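Local coordinates for Glyoxalase/bleomycin resistance protein/dioxygenase (Sphaerobacter thermophilus, PDB 4HC5) that is of uncertain function but has the vicinal oxygen chelate fold of the glyoxalase and bleomycin-resistance superfamily, and may act as a dioxygenase, at residues D29-V32 against N33-F37; N43-D46 against P47-F51; K95-T98 against E99-V102. All blocks are in the same frame, centred on the assembly; numbering follows the deposited sequence.

Interaction 1: D29-V32 against N33-F37; sequences DFYV and NTLGF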
loop_
_atom_site.group_PDB
_atom_site.type_symbol
_atom_site.label_atom_id
_atom_site.label_comp_id
_atom_site.label_asym_id
_atom_site.label_seq_id
_atom_site.Cartn_x
_atom_site.Cartn_y
_atom_site.Cartn_z
ATOM N N ASP A 29 -8.782 5.884 16.178
ATOM C CA ASP A 29 -8.568 7.126 16.938
ATOM C C ASP A 29 -7.231 7.751 16.528
ATOM O O ASP A 29 -7.119 8.939 16.334
ATOM C CB ASP A 29 -8.600 6.841 18.421
ATOM C CG ASP A 29 -8.593 8.081 19.302
ATOM O OD1 ASP A 29 -9.126 9.180 18.965
ATOM O OD2 ASP A 29 -8.062 7.887 20.415
ATOM N N PHE A 30 -6.204 6.933 16.451
ATOM C CA PHE A 30 -4.875 7.384 16.144
ATOM C C PHE A 30 -4.822 8.014 14.714
ATOM O O PHE A 30 -4.352 9.120 14.492
ATOM C CB PHE A 30 -3.848 6.286 16.263
ATOM C CG PHE A 30 -2.461 6.747 15.914
ATOM C CD1 PHE A 30 -1.685 7.474 16.813
ATOM C CD2 PHE A 30 -1.915 6.459 14.698
ATOM C CE1 PHE A 30 -0.395 7.847 16.504
ATOM C CE2 PHE A 30 -0.669 6.877 14.367
ATOM C CZ PHE A 30 0.103 7.562 15.272
ATOM N N TYR A 31 -5.226 7.227 13.727
ATOM C CA TYR A 31 -5.125 7.673 12.318
ATOM C C TYR A 31 -6.018 8.888 12.072
ATOM O O TYR A 31 -5.595 9.760 11.317
ATOM C CB TYR A 31 -5.411 6.527 11.296
ATOM C CG TYR A 31 -4.249 5.573 11.281
ATOM C CD1 TYR A 31 -3.194 5.794 10.409
ATOM C CD2 TYR A 31 -4.136 4.536 12.139
ATOM C CE1 TYR A 31 -2.032 5.033 10.434
ATOM C CE2 TYR A 31 -2.981 3.728 12.183
ATOM C CZ TYR A 31 -1.900 3.990 11.360
ATOM O OH TYR A 31 -0.727 3.292 11.394
ATOM N N VAL A 32 -7.222 8.923 12.629
ATOM C CA VAL A 32 -8.145 10.005 12.383
ATOM C C VAL A 32 -7.727 11.249 13.256
ATOM O O VAL A 32 -7.510 12.359 12.730
ATOM C CB VAL A 32 -9.624 9.602 12.633
ATOM C CG1 VAL A 32 -10.555 10.848 12.595
ATOM C CG2 VAL A 32 -10.008 8.517 11.628
ATOM N N ASN A 33 -7.650 11.068 14.560
ATOM C CA ASN A 33 -7.456 12.226 15.462
ATOM C C ASN A 33 -6.039 12.709 15.605
ATOM O O ASN A 33 -5.778 13.845 15.902
ATOM C CB ASN A 33 -8.109 11.905 16.792
ATOM C CG ASN A 33 -9.574 11.760 16.625
ATOM O OD1 ASN A 33 -10.191 12.559 15.927
ATOM N ND2 ASN A 33 -10.138 10.694 17.208
ATOM N N THR A 34 -5.102 11.792 15.507
ATOM C CA THR A 34 -3.702 12.157 15.605
ATOM C C THR A 34 -3.075 12.503 14.233
ATOM O O THR A 34 -2.445 13.546 14.090
ATOM C CB THR A 34 -2.843 11.168 16.387
ATOM O OG1 THR A 34 -3.348 11.045 17.739
ATOM C CG2 THR A 34 -1.327 11.565 16.404
ATOM N N LEU A 35 -3.250 11.623 13.240
ATOM C CA LEU A 35 -2.683 11.860 11.908
ATOM C C LEU A 35 -3.536 12.692 10.986
ATOM O O LEU A 35 -3.090 13.120 9.932
ATOM C CB LEU A 35 -2.225 10.600 11.200
ATOM C CG LEU A 35 -1.161 9.738 11.891
ATOM C CD1 LEU A 35 -0.734 8.587 10.983
ATOM C CD2 LEU A 35 0.024 10.566 12.382
ATOM N N GLY A 36 -4.781 12.877 11.336
ATOM C CA GLY A 36 -5.648 13.708 10.485
ATOM C C GLY A 36 -6.292 13.031 9.283
ATOM O O GLY A 36 -6.859 13.693 8.400
ATOM N N PHE A 37 -6.236 11.702 9.256
ATOM C CA PHE A 37 -6.931 10.987 8.177
ATOM C C PHE A 37 -8.454 11.048 8.420
ATOM O O PHE A 37 -8.921 11.390 9.505
ATOM C CB PHE A 37 -6.538 9.522 8.133
ATOM C CG PHE A 37 -5.136 9.202 7.636
ATOM C CD1 PHE A 37 -4.022 9.895 8.024
ATOM C CD2 PHE A 37 -4.920 8.141 6.793
ATOM C CE1 PHE A 37 -2.727 9.524 7.597
ATOM C CE2 PHE A 37 -3.657 7.745 6.412
ATOM C CZ PHE A 37 -2.560 8.436 6.790
HETATM O O HOH W 1 -5.525 9.956 18.673
#
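Phe30 O is gripped by two backbone donors, Thr34 N and Leu35 N, each 3.0 Å away. Leu35 N comes nearly along the carbonyl axis, while Thr34 N sits above the carbonyl plane. This sharing goes with a wider, pi-type turn near the C-terminal end of helix 24-34, which packs on strand 49-55 through Tyr31 and Val32 against Val54. The turn closes further on, where Phe37 N reaches back to Tyr31 O at 2.9 Å. Gly36 between them adopts positive phi and adds a weak bond to Val32 O.

On the outer side Asn33 turns its amide to Asp29, so that ND2 meets OD1 nearly along the C-O axis. The 2.5 Å modelled between ND2 and OD1 is short and should be read with caution. The two flat groups are steeply turned, 73° apart. A water joins Thr34 OG1 to Asp29 O, the latter bond weak.

The inner side is apolar. Leu35 CD1 touches two aromatic rings obliquely, 3.8 Å from both Phe30 CE2 and Tyr31 CD1. Tyr31 CG stands anti to its carbonyl carbon (chi1 -73°), which carries the ring out alongside Leu35 toward Asp122, the hydrogen-bond partner of its hydroxyl. Phe37 receives the edge of Tyr31 on its face in a T-shaped stack, ring centroids 5.8 Å apart and planes at 78°.

Interaction 2: N43-D46 against P47-F51; sequences NQLD and PNMRF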
loop_
_atom_site.group_PDB
_atom_site.type_symbol
_atom_site.label_atom_id
_atom_site.label_comp_id
_atom_site.label_asym_id
_atom_site.label_seq_id
_atom_site.Cartn_x
_atom_site.Cartn_y
_atom_site.Cartn_z
ATOM N N ASN A 43 -17.384 -1.382 7.763
ATOM C CA ASN A 43 -18.407 -2.304 7.313
ATOM C C ASN A 43 -18.070 -3.763 7.555
ATOM O O ASN A 43 -16.983 -4.211 7.119
ATOM C CB ASN A 43 -18.687 -2.149 5.815
ATOM C CG ASN A 43 -19.859 -2.953 5.325
ATOM O OD1 ASN A 43 -21.030 -2.597 5.574
ATOM N ND2 ASN A 43 -19.558 -4.083 4.773
ATOM N N GLN A 44 -19.059 -4.509 8.049
ATOM C CA GLN A 44 -18.872 -6.007 8.163
ATOM C C GLN A 44 -19.021 -6.688 6.820
ATOM O O GLN A 44 -20.134 -6.832 6.307
ATOM C CB GLN A 44 -19.857 -6.634 9.063
ATOM C CG GLN A 44 -19.786 -6.239 10.526
ATOM C CD GLN A 44 -18.502 -6.708 11.319
ATOM O OE1 GLN A 44 -17.793 -7.736 10.999
ATOM N NE2 GLN A 44 -18.216 -5.986 12.414
ATOM N N LEU A 45 -17.922 -7.084 6.207
ATOM C CA LEU A 45 -18.013 -7.781 4.958
ATOM C C LEU A 45 -18.525 -9.177 5.238
ATOM O O LEU A 45 -19.208 -9.743 4.409
ATOM C CB LEU A 45 -16.712 -7.830 4.196
ATOM C CG LEU A 45 -16.032 -6.521 3.859
ATOM C CD1 LEU A 45 -14.792 -6.678 3.023
ATOM C CD2 LEU A 45 -16.940 -5.468 3.293
ATOM N N ASP A 46 -18.190 -9.686 6.418
ATOM C CA ASP A 46 -18.713 -10.937 6.998
ATOM C C ASP A 46 -18.610 -10.910 8.519
ATOM O O ASP A 46 -18.159 -9.932 9.038
ATOM C CB ASP A 46 -18.098 -12.175 6.350
ATOM C CG ASP A 46 -16.660 -12.370 6.681
ATOM O OD1 ASP A 46 -16.361 -12.485 7.863
ATOM O OD2 ASP A 46 -15.865 -12.430 5.743
ATOM N N PRO A 47 -19.088 -12.015 9.254
ATOM C CA PRO A 47 -19.114 -11.804 10.722
ATOM C C PRO A 47 -17.765 -11.692 11.436
ATOM O O PRO A 47 -17.680 -11.229 12.542
ATOM C CB PRO A 47 -19.870 -13.019 11.268
ATOM C CG PRO A 47 -20.679 -13.488 10.159
ATOM C CD PRO A 47 -19.747 -13.388 9.020
ATOM N N ASN A 48 -16.747 -12.151 10.765
ATOM C CA ASN A 48 -15.325 -12.110 11.218
ATOM C C ASN A 48 -14.334 -11.048 10.626
ATOM O O ASN A 48 -13.202 -11.000 10.979
ATOM C CB ASN A 48 -14.727 -13.501 11.077
ATOM C CG ASN A 48 -15.538 -14.558 11.840
ATOM O OD1 ASN A 48 -15.900 -15.592 11.285
ATOM N ND2 ASN A 48 -15.870 -14.267 13.101
HETATM N N MSE A 49 -15.017 -10.198 9.711
HETATM C CA MSE A 49 -14.167 -9.087 9.186
HETATM C C MSE A 49 -14.956 -7.760 9.186
HETATM O O MSE A 49 -15.882 -7.614 8.418
HETATM C CB MSE A 49 -13.608 -9.320 7.756
HETATM C CG MSE A 49 -12.759 -7.997 7.159
HETATM SE SE MSE A 49 -12.160 -8.405 5.352
HETATM C CE MSE A 49 -11.400 -10.160 5.814
ATOM N N ARG A 50 -14.523 -6.842 10.026
ATOM C CA ARG A 50 -14.968 -5.462 10.063
ATOM C C ARG A 50 -13.924 -4.744 9.223
ATOM O O ARG A 50 -12.795 -4.573 9.600
ATOM C CB ARG A 50 -14.999 -4.914 11.511
ATOM C CG ARG A 50 -15.460 -3.475 11.581
ATOM C CD ARG A 50 -15.240 -2.944 12.983
ATOM N NE ARG A 50 -15.484 -1.505 13.077
ATOM C CZ ARG A 50 -15.151 -0.739 14.102
ATOM N NH1 ARG A 50 -14.582 -1.235 15.201
ATOM N NH2 ARG A 50 -15.424 0.544 14.012
ATOM N N PHE A 51 -14.318 -4.432 8.009
ATOM C CA PHE A 51 -13.462 -3.803 7.037
ATOM C C PHE A 51 -13.460 -2.292 7.308
ATOM O O PHE A 51 -14.467 -1.630 7.184
ATOM C CB PHE A 51 -13.831 -4.107 5.581
ATOM C CG PHE A 51 -12.864 -3.576 4.606
ATOM C CD1 PHE A 51 -11.575 -4.100 4.509
ATOM C CD2 PHE A 51 -13.221 -2.553 3.753
ATOM C CE1 PHE A 51 -10.665 -3.624 3.595
ATOM C CE2 PHE A 51 -12.335 -2.042 2.835
ATOM C CZ PHE A 51 -11.024 -2.602 2.716
#
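Leu45 and Phe51 cross at a slant near the end of the hairpin formed by strands 38-46 and 49-55, with Leu45 CG 3.7 Å from Phe51 CB. From the same leucine, CD1 reaches the selenium of Met49, here selenomethionine, at 3.9 Å. Met49 and Phe51 point to one face of the sheet, and both lead on to Trp70; Leu45 also packs on Trp113 of the second subunit.

Leu45 lies at a beta bulge, which probably lets its side chain join them. Asn43 faces Phe51 as an antiparallel hydrogen-bonded pair, and Gln44 faces Arg50 as a non-hydrogen-bonded one, but beyond them the register slips by one, and Asp46 pairs with Met49. Leu45 N is spent on Met49 O at 3.1 Å, arriving almost in line with the carbonyl.

Gln44 and Arg50 occupy the other face. The glutamine chain bends at chi2 (-67°) and folds back over the base of the arginine, CD 3.9 Å from Arg50 CB, leaving its amide plane 33° from the guanidinium plane. Arg50 runs on extended, and its charge is met by Glu25 and Asp42.

At the tip, Asp46 begins a type I turn through Pro47 and Asn48 to Met49. Its CG lies between backbone N and carbonyl carbon (chi1 70°), which swings OD1 forward to accept Asn48 N at 2.9 Å, an Asx turn. Met49 N closes the turn on Asp46 O at 3.2 Å, from well above the carbonyl plane. The chemistry thus divides by place: polar bonds shape the tip, Leu45, Met49 and Phe51 make the apolar contact, and the two acidic partners probably hold the guanidinium of Arg50 in place and more than offset its charge.

Interaction 3: K95-T98 against E99-V102; sequences KTLT and ERGV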
loop_
_atom_site.group_PDB
_atom_site.type_symbol
_atom_site.label_atom_id
_atom_site.label_comp_id
_atom_site.label_asym_id
_atom_site.label_seq_id
_atom_site.Cartn_x
_atom_site.Cartn_y
_atom_site.Cartn_z
ATOM N N LYS A 95 6.643 18.919 14.204
ATOM C CA LYS A 95 6.355 19.708 15.381
ATOM C C LYS A 95 4.990 19.274 15.942
ATOM O O LYS A 95 4.870 18.954 17.145
ATOM C CB LYS A 95 6.357 21.181 15.052
ATOM C CG LYS A 95 6.186 22.047 16.298
ATOM C CD LYS A 95 6.503 23.461 15.890
ATOM C CE LYS A 95 5.347 24.400 16.030
ATOM N NZ LYS A 95 5.379 24.926 17.404
ATOM N N THR A 96 3.941 19.340 15.095
ATOM C CA THR A 96 2.597 19.118 15.622
ATOM C C THR A 96 2.387 17.647 15.992
ATOM O O THR A 96 1.843 17.322 17.017
ATOM C CB THR A 96 1.581 19.567 14.619
ATOM O OG1 THR A 96 1.821 20.987 14.398
ATOM C CG2 THR A 96 0.144 19.252 15.027
ATOM N N LEU A 97 2.873 16.736 15.156
ATOM C CA LEU A 97 2.737 15.313 15.521
ATOM C C LEU A 97 3.497 14.939 16.802
ATOM O O LEU A 97 3.024 14.160 17.609
ATOM C CB LEU A 97 3.116 14.357 14.379
ATOM C CG LEU A 97 2.171 14.420 13.136
ATOM C CD1 LEU A 97 2.691 13.457 12.047
ATOM C CD2 LEU A 97 0.697 14.145 13.482
ATOM N N THR A 98 4.690 15.540 16.992
ATOM C CA THR A 98 5.420 15.327 18.259
ATOM C C THR A 98 4.585 15.840 19.462
ATOM O O THR A 98 4.494 15.184 20.474
ATOM C CB THR A 98 6.784 16.031 18.240
ATOM O OG1 THR A 98 7.588 15.360 17.268
ATOM C CG2 THR A 98 7.518 15.927 19.571
ATOM N N GLU A 99 4.012 17.025 19.332
ATOM C CA GLU A 99 3.103 17.616 20.372
ATOM C C GLU A 99 1.923 16.670 20.730
ATOM O O GLU A 99 1.522 16.538 21.846
ATOM C CB GLU A 99 2.558 18.965 19.935
ATOM C CG GLU A 99 3.535 20.118 19.909
ATOM C CD GLU A 99 2.948 21.394 19.286
ATOM O OE1 GLU A 99 1.713 21.440 19.021
ATOM O OE2 GLU A 99 3.752 22.341 19.059
ATOM N N ARG A 100 1.484 15.912 19.706
ATOM C CA ARG A 100 0.333 15.021 19.771
ATOM C C ARG A 100 0.717 13.631 20.283
ATOM O O ARG A 100 -0.119 12.748 20.420
ATOM C CB ARG A 100 -0.400 14.902 18.451
ATOM C CG ARG A 100 -1.120 16.145 18.025
ATOM C CD ARG A 100 -1.819 15.985 16.702
ATOM N NE ARG A 100 -2.409 17.206 16.221
ATOM C CZ ARG A 100 -2.967 17.356 15.056
ATOM N NH1 ARG A 100 -3.465 18.530 14.744
ATOM N NH2 ARG A 100 -3.057 16.324 14.232
ATOM N N GLY A 101 2.003 13.480 20.539
ATOM C CA GLY A 101 2.570 12.240 21.143
ATOM C C GLY A 101 3.118 11.173 20.235
ATOM O O GLY A 101 3.420 10.065 20.651
ATOM N N VAL A 102 3.294 11.542 18.974
ATOM C CA VAL A 102 3.871 10.582 18.011
ATOM C C VAL A 102 5.343 10.428 18.280
ATOM O O VAL A 102 6.098 11.381 18.499
ATOM C CB VAL A 102 3.625 11.030 16.549
ATOM C CG1 VAL A 102 4.256 10.102 15.544
ATOM C CG2 VAL A 102 2.084 11.093 16.292
HETATM O O HOH W 2 2.248 22.891 16.070
HETATM O O HOH W 3 5.942 12.818 20.881
#
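Thr96 lays its methyl CG2 over one face of the Arg100 guanidinium, 3.5 Å from NE, the two side chains running side by side in the same direction. One residue earlier on each side, Lys95 and Glu99 cross at a slant, and NZ approaches OE2 at 3.5 Å in a weak salt bridge. A water hydrogen-bonded to Thr96 OG1 at 2.6 Å also donates a weak bond to Glu99 OE1.

Behind these lies the end of helix 90-99, finished by a Schellman motif. Gly101 takes positive phi, so Val102 N returns to Leu97 O at 3.0 Å and Gly101 N to Thr98 O at 3.0 Å. The reversal also sets Val102 CG2 3.9 Å from Leu97 CB. A second water bridges Thr98 O and Val102 O, donating to both.

Further out, Arg100 stays extended from CG to NE, with CG anti to the carbonyl carbon (chi1 -69°), and its NH2 reaches Thr34 O on helix 24-34. Met10 of the second subunit packs on Thr96, Leu97 and Arg100. The arginine is therefore positioned by a methyl on its face and the Thr34 carbonyl at NH2, whereas the long Lys95 to Glu99 pairing on the exposed side probably contributes only modestly.

How the interactions relate
Interactions 1 and 3 are similar in form, each a helix followed by a glycine of positive phi. Their centres are 12 Å apart and they touch directly. Besides the polar link already made by Arg100, Leu35 CD2 packs 3.8 Å from Leu97 CD2, and Thr34 CG2 lies 3.4 Å from Val102 CG2. Phe30 and Val102 each have a bound glycerol about 4 Å from the side chain, probably from the crystallisation liquor. Interaction 2 stands apart at a hairpin end, its centre 22 Å from that of interaction 1 and 32 Å from that of interaction 3. All three also meet the second subunit.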